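Local structure of YPM (Yersinia pseudotuberculosis, 1PM4) at residues L34-H39 / W84-K89. The protein acts as a secreted bacterial superantigen, a mitogen that probably stimulates T cells by engaging MHC class II and T-cell receptor molecules. Numbering follows the deposited sequence.
Sequences LYAVLH and WIWKIK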
loop_
_atom_site.group_PDB
_atom_site.type_symbol
_atom_site.label_atom_id
_atom_site.label_comp_id
_atom_site.label_asym_id
_atom_site.label_seq_id
_atom_site.Cartn_x
_atom_site.Cartn_y
_atom_site.Cartn_z
ATOM N N LEU A 34 -1.965 13.889 -0.159
ATOM C CA LEU A 34 -2.601 13.880 1.124
ATOM C C LEU A 34 -1.445 13.667 2.078
ATOM O O LEU A 34 -0.574 12.845 1.805
ATOM C CB LEU A 34 -3.559 12.721 1.192
ATOM C CG LEU A 34 -4.894 12.844 0.514
ATOM C CD1 LEU A 34 -5.678 11.549 0.721
ATOM C CD2 LEU A 34 -5.670 14.038 1.088
ATOM N N TYR A 35 -1.428 14.395 3.182
ATOM C CA TYR A 35 -0.370 14.295 4.200
ATOM C C TYR A 35 -1.058 14.285 5.535
ATOM O O TYR A 35 -2.042 14.993 5.745
ATOM C CB TYR A 35 0.570 15.480 4.077
ATOM C CG TYR A 35 1.419 15.737 5.268
ATOM C CD1 TYR A 35 2.686 15.256 5.316
ATOM C CD2 TYR A 35 0.948 16.459 6.360
ATOM C CE1 TYR A 35 3.488 15.479 6.414
ATOM C CE2 TYR A 35 1.728 16.663 7.463
ATOM C CZ TYR A 35 2.990 16.175 7.488
ATOM O OH TYR A 35 3.857 16.357 8.551
ATOM N N ALA A 36 -0.558 13.473 6.454
ATOM C CA ALA A 36 -0.981 13.585 7.839
ATOM C C ALA A 36 0.109 13.038 8.712
ATOM O O ALA A 36 0.911 12.244 8.288
ATOM C CB ALA A 36 -2.302 12.851 8.123
ATOM N N VAL A 37 0.166 13.548 9.925
ATOM C CA VAL A 37 1.088 12.980 10.973
ATOM C C VAL A 37 0.364 13.078 12.283
ATOM O O VAL A 37 -0.279 14.093 12.576
ATOM C CB VAL A 37 2.461 13.670 11.038
ATOM C CG1 VAL A 37 2.315 15.144 11.356
ATOM C CG2 VAL A 37 3.386 12.906 11.948
ATOM N N LEU A 38 0.417 11.985 13.042
ATOM C CA LEU A 38 -0.142 11.857 14.365
ATOM C C LEU A 38 0.854 12.153 15.434
ATOM O O LEU A 38 1.970 11.684 15.334
ATOM C CB LEU A 38 -0.627 10.438 14.550
ATOM C CG LEU A 38 -1.413 10.161 15.838
ATOM C CD1 LEU A 38 -2.678 11.019 16.002
ATOM C CD2 LEU A 38 -1.785 8.641 15.800
ATOM N N HIS A 39 0.459 12.923 16.446
ATOM C CA HIS A 39 1.390 13.263 17.544
ATOM C C HIS A 39 0.608 13.133 18.846
ATOM O O HIS A 39 -0.621 13.072 18.871
ATOM C CB HIS A 39 1.932 14.680 17.422
ATOM C CG HIS A 39 2.804 14.955 16.221
ATOM N ND1 HIS A 39 3.951 14.244 15.958
ATOM C CD2 HIS A 39 2.787 15.965 15.324
ATOM C CE1 HIS A 39 4.548 14.746 14.886
ATOM N NE2 HIS A 39 3.859 15.793 14.481
ATOM N N TRP A 84 -11.743 10.565 2.280
ATOM C CA TRP A 84 -10.760 9.724 2.939
ATOM C C TRP A 84 -11.072 9.796 4.405
ATOM O O TRP A 84 -11.707 10.753 4.857
ATOM C CB TRP A 84 -9.349 10.239 2.640
ATOM C CG TRP A 84 -9.050 11.605 2.987
ATOM C CD1 TRP A 84 -8.658 12.061 4.185
ATOM C CD2 TRP A 84 -9.040 12.754 2.090
ATOM N NE1 TRP A 84 -8.412 13.404 4.127
ATOM C CE2 TRP A 84 -8.640 13.869 2.854
ATOM C CE3 TRP A 84 -9.312 12.928 0.724
ATOM C CZ2 TRP A 84 -8.533 15.189 2.317
ATOM C CZ3 TRP A 84 -9.203 14.227 0.162
ATOM C CH2 TRP A 84 -8.810 15.338 0.965
ATOM N N ILE A 85 -10.598 8.806 5.136
ATOM C CA ILE A 85 -10.616 8.793 6.600
ATOM C C ILE A 85 -9.253 8.499 7.164
ATOM O O ILE A 85 -8.512 7.569 6.728
ATOM C CB ILE A 85 -11.603 7.759 7.089
ATOM C CG1 ILE A 85 -13.007 8.275 6.858
ATOM C CG2 ILE A 85 -11.428 7.391 8.633
ATOM C CD1 ILE A 85 -13.988 7.144 7.069
ATOM N N TRP A 86 -8.897 9.303 8.149
ATOM C CA TRP A 86 -7.792 9.048 9.028
ATOM C C TRP A 86 -8.326 8.313 10.276
ATOM O O TRP A 86 -9.125 8.870 11.010
ATOM C CB TRP A 86 -7.200 10.372 9.495
ATOM C CG TRP A 86 -6.773 11.240 8.357
ATOM C CD1 TRP A 86 -7.321 12.458 8.059
ATOM C CD2 TRP A 86 -5.636 11.080 7.493
ATOM N NE1 TRP A 86 -6.702 12.983 6.962
ATOM C CE2 TRP A 86 -5.642 12.209 6.598
ATOM C CE3 TRP A 86 -4.691 10.101 7.295
ATOM C CZ2 TRP A 86 -4.744 12.366 5.603
ATOM C CZ3 TRP A 86 -3.773 10.252 6.230
ATOM C CH2 TRP A 86 -3.795 11.408 5.416
ATOM N N LYS A 87 -7.911 7.073 10.474
ATOM C CA LYS A 87 -8.261 6.356 11.679
ATOM C C LYS A 87 -7.089 6.325 12.652
ATOM O O LYS A 87 -5.998 5.892 12.288
ATOM C CB LYS A 87 -8.629 4.921 11.309
ATOM C CG LYS A 87 -8.918 4.042 12.451
ATOM C CD LYS A 87 -9.588 2.719 12.027
ATOM C CE LYS A 87 -9.884 1.886 13.177
ATOM N NZ LYS A 87 -10.341 0.434 12.832
ATOM N N ILE A 88 -7.332 6.796 13.840
ATOM C CA ILE A 88 -6.381 6.848 14.940
ATOM C C ILE A 88 -6.758 5.730 15.881
ATOM O O ILE A 88 -7.866 5.740 16.467
ATOM C CB ILE A 88 -6.460 8.205 15.730
ATOM C CG1 ILE A 88 -6.140 9.384 14.768
ATOM C CG2 ILE A 88 -5.483 8.222 16.870
ATOM C CD1 ILE A 88 -6.597 10.757 15.254
ATOM N N LYS A 89 -5.820 4.814 16.093
ATOM C CA LYS A 89 -6.004 3.732 17.016
ATOM C C LYS A 89 -5.063 3.930 18.199
ATOM O O LYS A 89 -3.868 4.066 17.992
ATOM C CB LYS A 89 -5.783 2.374 16.367
ATOM C CG LYS A 89 -5.904 1.173 17.347
ATOM C CD LYS A 89 -7.217 1.034 18.212
ATOM C CE LYS A 89 -7.206 -0.136 19.219
ATOM N NZ LYS A 89 -8.566 -0.702 19.723
#
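Tyr35 meets Trp86 through its backbone: Tyr35 N is hydrogen-bonded to Thr103 OG1, while Tyr35 O lies 3.8 Å from Trp86 CZ2, oblique to the ring. No hydrogen bond joins the two segments, and the contact is almost wholly apolar. Two CH-pi contacts of nearly equal closeness carry it. In the first, Leu34 CD2 stands over one face of the Trp84 indole, 3.3 Å from the centroid of the six-membered ring and 11° off its normal. Leu34 CD1 meets the same ring nearer the ring fusion, at 3.8 Å from Trp84 CD2, which means that both branches of the leucine bear on it. With CG of Trp84 set between the backbone N and the carbonyl carbon (chi1 57°), the indole turns one face to both leucine methyls. Ala36 makes the second CH-pi contact: its CB is 3.4 Å from the centroid of the six-membered ring of Trp86, again almost on the normal. The opposite face of that indole receives Trp84 CD1, 3.4 Å above the plane, and the two indoles are steeply inclined to each other. Trp86 is thus wedged between the alanine methyl and its neighbouring tryptophan. The strands belong to the two four-stranded antiparallel sheets of the jelly roll, packed face to face; the axes of segments 34-39 and 84-89 approach to 9.7 Å, with their N-to-C directions 17° apart, and every second residue of each turns inward. Leu51 of strand 47-54 touches both tryptophans, while Leu100 and Ala102 of strand 96-103 pack on Trp86. Farther along, Leu38 and Ile88 meet through branched ends, Leu38 CD2 3.9 Å from Ile88 CG2 and Leu38 CD1 4.0 Å from both CG1 and CD1 of Ile88. On the outward side of strand 84-89, Lys87 forms a salt bridge with Glu75 of the second subunit.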